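PDB 4IAU: beta-gamma-crystallin from Geodia cydonium, which is of unknown function but binds calcium through a Greek key domain of the beta/gamma-crystallin family. Local coordinates for residues A[111-116]-A[154-159]; A[105-110]-A[127-132]. All blocks are in the same frame, centred on the assembly; numbering follows the deposited sequence.

Overall arrangement
Both interactions belong to the calcium-binding half of the chain, a beta/gamma-crystallin domain whose antiparallel sheets are woven from Greek key motifs, and their centres lie about 9 Å apart. Along the sequence the segments alternate: 105-110, 111-116, 127-132, 154-159. The first two are continuous. Interaction 1, partly buried, joins the entries to strands 115-118 and 158-161, which belong to the two different sheets of the domain. Interaction 2, at the surface, joins the loops that follow strands 98-101 and 123-126, again one from each sheet. Ser158 of interaction 1 reaches Gln128 of interaction 2, while Met159 meets Asn105 along the backbone, both probably as hydrogen bonds. Both contacts thus tie the two sheets together.

Interaction 1 (A[111-116]-A[154-159]); sequences GGVSSA and DALKSM. With CA (calcium ion), chain B.
Ser114 and Asp154 turn their side chains the same way, OG and CG each anti to their own carbonyl carbon (chi1 -58° and -64°), and this brings Ser114 OG and Asp154 OD1 together on one calcium ion. The metal takes OG of Ser114 at 2.4 Å and OD1 of Asp154 at 2.4 Å. The carbonyl O of Gly112 is a third ligand, a water that also donates to Gly111 O a fourth, and Lys90 O is among three further ligands. Such oxygens suit calcium, a hard cation. Glycine suits position 112 because a CB there would fall about 2.5 Å from Asp154 OD1 and also jam against Gly111 O. The site pairs two copies of the crystallin N/D-N/D-X-X-S/T-S motif, using the S/T residue of Ile110-Ser115 (Ser114) and the second N/D residue of Asn153-Ser158 (Asp154); the companion site is probably lost, since Ile110 and Gly111 replace the N/D pair and Lys157 the S/T residue. Asn153 OD1 is hydrogen-bonded to Ser114 OG. Asp154 N donates to Val113 O at 3.1 Å, a bent bond (143° at the hydrogen) tilted from the carbonyl plane. One water links Val113 O to Leu156 N, a second Val113 N to Leu156 O. Next to these waters Val113 sets CG1 against CD2 of Leu156 at 4.0 Å, both side chains buried. Ser114 and Ser115 face Tyr89 in a classic beta bulge.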
loop_
_atom_site.group_PDB
_atom_site.type_symbol
_atom_site.label_atom_id
_atom_site.label_comp_id
_atom_site.label_asym_id
_atom_site.label_seq_id
_atom_site.Cartn_x
_atom_site.Cartn_y
_atom_site.Cartn_z
ATOM N N GLY A 111 6.667 10.728 -8.284
ATOM C CA GLY A 111 8.097 10.740 -7.996
ATOM C C GLY A 111 8.727 9.408 -8.275
ATOM O O GLY A 111 9.878 9.225 -7.839
ATOM N N GLY A 112 8.083 8.559 -9.043
ATOM C CA GLY A 112 8.676 7.312 -9.518
ATOM C C GLY A 112 8.058 6.111 -8.812
ATOM O O GLY A 112 8.325 5.830 -7.633
ATOM N N VAL A 113 7.224 5.377 -9.518
ATOM C CA VAL A 113 6.523 4.226 -8.950
ATOM C C VAL A 113 7.498 3.077 -8.738
ATOM O O VAL A 113 8.218 2.701 -9.662
ATOM C CB VAL A 113 5.386 3.746 -9.868
ATOM C CG1 VAL A 113 4.749 2.471 -9.326
ATOM C CG2 VAL A 113 4.339 4.842 -10.037
ATOM N N SER A 114 7.463 2.467 -7.554
ATOM C CA SER A 114 8.275 1.314 -7.255
ATOM C C SER A 114 7.552 0.083 -6.698
ATOM O O SER A 114 8.199 -0.947 -6.572
ATOM C CB SER A 114 9.429 1.679 -6.307
ATOM O OG SER A 114 10.237 2.707 -6.866
ATOM N N SER A 115 6.265 0.145 -6.395
ATOM C CA SER A 115 5.523 -1.041 -5.997
ATOM C C SER A 115 4.034 -0.775 -6.187
ATOM O O SER A 115 3.601 0.365 -6.423
ATOM C CB SER A 115 5.837 -1.492 -4.563
ATOM O OG SER A 115 5.475 -0.499 -3.605
ATOM N N ALA A 116 3.227 -1.855 -6.086
ATOM C CA ALA A 116 1.795 -1.720 -6.308
ATOM C C ALA A 116 1.048 -2.875 -5.658
ATOM O O ALA A 116 1.557 -3.991 -5.591
ATOM C CB ALA A 116 1.423 -1.708 -7.781
ATOM N N ASP A 154 10.740 3.256 -11.318
ATOM C CA ASP A 154 10.449 4.675 -11.517
ATOM C C ASP A 154 9.933 4.988 -12.917
ATOM O O ASP A 154 9.826 6.163 -13.200
ATOM C CB ASP A 154 11.646 5.538 -11.087
ATOM C CG ASP A 154 11.922 5.397 -9.609
ATOM O OD1 ASP A 154 11.018 5.022 -8.852
ATOM O OD2 ASP A 154 13.060 5.751 -9.164
ATOM N N ALA A 155 9.549 4.064 -13.707
ATOM C CA ALA A 155 9.155 4.269 -15.087
ATOM C C ALA A 155 7.685 4.219 -15.399
ATOM O O ALA A 155 7.277 4.654 -16.489
ATOM C CB ALA A 155 9.911 3.282 -15.984
ATOM N N LEU A 156 6.852 3.678 -14.522
ATOM C CA LEU A 156 5.436 3.551 -14.832
ATOM C C LEU A 156 4.808 4.926 -14.985
ATOM O O LEU A 156 4.828 5.704 -14.007
ATOM C CB LEU A 156 4.739 2.750 -13.747
ATOM C CG LEU A 156 3.240 2.508 -13.936
ATOM C CD1 LEU A 156 2.993 1.619 -15.151
ATOM C CD2 LEU A 156 2.637 1.884 -12.698
ATOM N N LYS A 157 4.203 5.210 -16.116
ATOM C CA LYS A 157 3.633 6.502 -16.427
ATOM C C LYS A 157 2.161 6.486 -16.731
ATOM O O LYS A 157 1.502 7.547 -16.596
ATOM C CB LYS A 157 4.410 7.179 -17.559
ATOM C CG LYS A 157 5.691 7.820 -17.090
ATOM C CD LYS A 157 6.394 8.552 -18.264
ATOM C CE LYS A 157 7.580 9.374 -17.790
ATOM N NZ LYS A 157 8.649 8.579 -17.122
ATOM N N SER A 158 1.565 5.391 -17.157
ATOM C CA SER A 158 0.148 5.298 -17.335
ATOM C C SER A 158 -0.284 3.855 -17.147
ATOM O O SER A 158 0.541 2.928 -17.300
ATOM C CB SER A 158 -0.339 5.864 -18.661
ATOM O OG SER A 158 0.221 5.230 -19.784
HETATM N N MSE A 159 -1.552 3.657 -16.785
HETATM C CA MSE A 159 -2.067 2.341 -16.441
HETATM C C MSE A 159 -3.529 2.322 -16.803
HETATM O O MSE A 159 -4.304 3.088 -16.278
HETATM C CB MSE A 159 -1.753 2.040 -14.970
HETATM C CG MSE A 159 -2.090 0.651 -14.504
HETATM SE SE MSE A 159 -1.246 0.348 -12.784
HETATM C CE MSE A 159 -2.413 -1.007 -12.125
HETATM CA CA CA B . 10.434 5.045 -6.542
HETATM O O HOH W 1 11.041 7.308 -6.379
HETATM O O HOH W 2 7.737 1.962 -12.325
HETATM O O HOH W 3 6.668 6.318 -12.204
#

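Interaction 2 (A[105-110]-A[127-132]); sequences NPRIDI and EQYDYA
Pro106 and Asp130 bring their backbones close, CA to CA 4.3 Å, where two irregular loops meet. The backbone N of Asp130 donates to Pro106 O at 2.8 Å, in the carbonyl plane and on a lone pair. Asp130 and Tyr131 both have positive phi (58° and 67°), a left-handed conformation that turns the chain sharply after Tyr129. On the other loop Asn105 OD1 accepts from Arg107 N at 2.8 Å, an Asx turn that suits an asparagine, whose short amide reaches the N-H two residues on. Segment 127-132 lies in the loop of the folded hairpin formed by strands 123-126 and 135-138, a mark of the crystallin Greek key motif; Tyr131 N is hydrogen-bonded to Ser158 OG, tying the hairpin to strand 158-161. Against this loop, Arg107 lays its chain across the face of the Tyr129 ring. Its CG is anti to the backbone N (chi1 -172°), and a bend further along leaves CD over the ring centre, 3.9 Å from the centroid, as a CH-pi contact. CZ follows at 4.7 Å from the same centroid, a cation-pi contact with the guanidinium somewhat inclined to the ring. Arginine suits the place with a long apolar chain to cover the ring and a charged end for the surface; tyrosine adds a hydroxyl that bonds two waters, one also held by Arg107 NE and Asp109 OD2, the other by Ile108 O. With an alanine at Tyr129 the Arg107 chain loses the ring face it lies on and is likely to swing, and the two waters lose the hydroxyl that joins them. At the other end of the contact, Tyr131 lies alongside Pro106, CZ 3.8 Å from CB of the proline; its OH is 3.2 Å from Pro106 N, which has no hydrogen to share.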
loop_
_atom_site.group_PDB
_atom_site.type_symbol
_atom_site.label_atom_id
_atom_site.label_comp_id
_atom_site.label_asym_id
_atom_site.label_seq_id
_atom_site.Cartn_x
_atom_site.Cartn_y
_atom_site.Cartn_z
ATOM N N ASN A 105 -5.568 5.521 -15.494
ATOM C CA ASN A 105 -4.899 6.794 -15.216
ATOM C C ASN A 105 -3.899 7.037 -16.298
ATOM O O ASN A 105 -2.942 6.257 -16.448
ATOM C CB ASN A 105 -4.241 6.765 -13.825
ATOM C CG ASN A 105 -3.662 8.077 -13.431
ATOM O OD1 ASN A 105 -3.141 8.839 -14.243
ATOM N ND2 ASN A 105 -3.734 8.386 -12.136
ATOM N N PRO A 106 -4.054 8.089 -17.117
ATOM C CA PRO A 106 -3.171 8.340 -18.218
ATOM C C PRO A 106 -1.874 9.057 -17.861
ATOM O O PRO A 106 -1.039 9.269 -18.735
ATOM C CB PRO A 106 -4.043 9.232 -19.155
ATOM C CG PRO A 106 -4.849 10.033 -18.161
ATOM C CD PRO A 106 -5.177 9.048 -17.058
ATOM N N ARG A 107 -1.755 9.499 -16.614
ATOM C CA ARG A 107 -0.595 10.337 -16.291
ATOM C C ARG A 107 -0.319 10.233 -14.784
ATOM O O ARG A 107 -0.883 10.958 -13.960
ATOM C CB ARG A 107 -0.791 11.779 -16.728
ATOM C CG ARG A 107 0.495 12.558 -16.559
ATOM C CD ARG A 107 0.629 13.559 -17.658
ATOM N NE ARG A 107 1.674 14.505 -17.356
ATOM C CZ ARG A 107 1.937 15.606 -18.004
ATOM N NH1 ARG A 107 1.254 15.836 -19.120
ATOM N NH2 ARG A 107 2.895 16.428 -17.596
ATOM N N ILE A 108 0.565 9.311 -14.457
ATOM C CA ILE A 108 0.999 9.007 -13.099
ATOM C C ILE A 108 2.258 9.793 -12.792
ATOM O O ILE A 108 3.242 9.712 -13.544
ATOM C CB ILE A 108 1.255 7.508 -12.963
ATOM C CG1 ILE A 108 -0.006 6.714 -13.218
ATOM C CG2 ILE A 108 1.903 7.172 -11.611
ATOM C CD1 ILE A 108 0.182 5.286 -13.578
ATOM N N ASP A 109 2.272 10.548 -11.710
ATOM C CA ASP A 109 3.340 11.438 -11.347
ATOM C C ASP A 109 3.511 11.467 -9.810
ATOM O O ASP A 109 3.104 12.447 -9.201
ATOM C CB ASP A 109 3.068 12.841 -11.957
ATOM C CG ASP A 109 4.231 13.811 -11.933
ATOM O OD1 ASP A 109 5.287 13.522 -11.321
ATOM O OD2 ASP A 109 4.060 14.924 -12.501
ATOM N N ILE A 110 4.123 10.462 -9.200
ATOM C CA ILE A 110 4.310 10.351 -7.739
ATOM C C ILE A 110 5.799 10.360 -7.375
ATOM O O ILE A 110 6.120 10.077 -6.205
ATOM C CB ILE A 110 3.613 9.150 -7.118
ATOM C CG1 ILE A 110 4.167 7.826 -7.526
ATOM C CG2 ILE A 110 2.111 9.282 -7.371
ATOM C CD1 ILE A 110 3.543 6.624 -6.761
ATOM N N GLU A 127 5.183 2.674 -19.863
ATOM C CA GLU A 127 6.313 3.499 -19.459
ATOM C C GLU A 127 6.288 4.851 -20.223
ATOM O O GLU A 127 7.260 5.571 -20.215
ATOM C CB GLU A 127 7.595 2.778 -19.649
ATOM C CG GLU A 127 7.767 1.594 -18.709
ATOM C CD GLU A 127 9.178 0.997 -18.789
ATOM O OE1 GLU A 127 10.054 1.525 -19.490
ATOM O OE2 GLU A 127 9.372 -0.052 -18.167
ATOM N N GLN A 128 5.162 5.166 -20.844
ATOM C CA GLN A 128 4.879 6.485 -21.404
ATOM C C GLN A 128 3.528 6.928 -20.947
ATOM O O GLN A 128 2.698 6.078 -20.573
ATOM C CB GLN A 128 4.925 6.404 -22.945
ATOM C CG GLN A 128 6.285 6.137 -23.496
ATOM C CD GLN A 128 6.278 5.987 -24.994
ATOM O OE1 GLN A 128 5.862 6.917 -25.728
ATOM N NE2 GLN A 128 6.756 4.825 -25.411
ATOM N N TYR A 129 3.261 8.224 -20.950
ATOM C CA TYR A 129 1.949 8.721 -20.602
ATOM C C TYR A 129 0.930 8.298 -21.656
ATOM O O TYR A 129 1.228 8.012 -22.837
ATOM C CB TYR A 129 1.996 10.242 -20.479
ATOM C CG TYR A 129 2.903 10.757 -19.410
ATOM C CD1 TYR A 129 2.781 10.298 -18.096
ATOM C CD2 TYR A 129 3.857 11.711 -19.694
ATOM C CE1 TYR A 129 3.616 10.778 -17.098
ATOM C CE2 TYR A 129 4.669 12.192 -18.694
ATOM C CZ TYR A 129 4.566 11.710 -17.406
ATOM O OH TYR A 129 5.336 12.231 -16.373
ATOM N N ASP A 130 -0.337 8.286 -21.246
ATOM C CA ASP A 130 -1.469 8.192 -22.150
ATOM C C ASP A 130 -1.441 6.954 -23.015
ATOM O O ASP A 130 -1.925 6.948 -24.153
ATOM C CB ASP A 130 -1.626 9.483 -23.002
ATOM C CG ASP A 130 -2.976 9.624 -23.600
ATOM O OD1 ASP A 130 -3.963 9.180 -22.981
ATOM O OD2 ASP A 130 -3.039 10.323 -24.647
ATOM N N TYR A 131 -0.940 5.845 -22.432
ATOM C CA TYR A 131 -1.119 4.533 -23.024
ATOM C C TYR A 131 -0.362 4.391 -24.337
ATOM O O TYR A 131 -0.701 3.596 -25.206
ATOM C CB TYR A 131 -2.589 4.114 -23.197
ATOM C CG TYR A 131 -3.443 4.638 -22.036
ATOM C CD1 TYR A 131 -3.170 4.348 -20.710
ATOM C CD2 TYR A 131 -4.552 5.452 -22.308
ATOM C CE1 TYR A 131 -3.962 4.841 -19.686
ATOM C CE2 TYR A 131 -5.341 5.991 -21.271
ATOM C CZ TYR A 131 -5.014 5.650 -19.979
ATOM O OH TYR A 131 -5.768 6.135 -18.916
ATOM N N ALA A 132 0.763 5.092 -24.449
ATOM C CA ALA A 132 1.672 4.986 -25.565
ATOM C C ALA A 132 2.757 3.943 -25.311
ATOM O O ALA A 132 3.187 3.734 -24.188
ATOM C CB ALA A 132 2.295 6.375 -25.894
HETATM O O HOH W 4 3.587 14.290 -15.197
HETATM O O HOH W 5 5.708 10.407 -14.200
#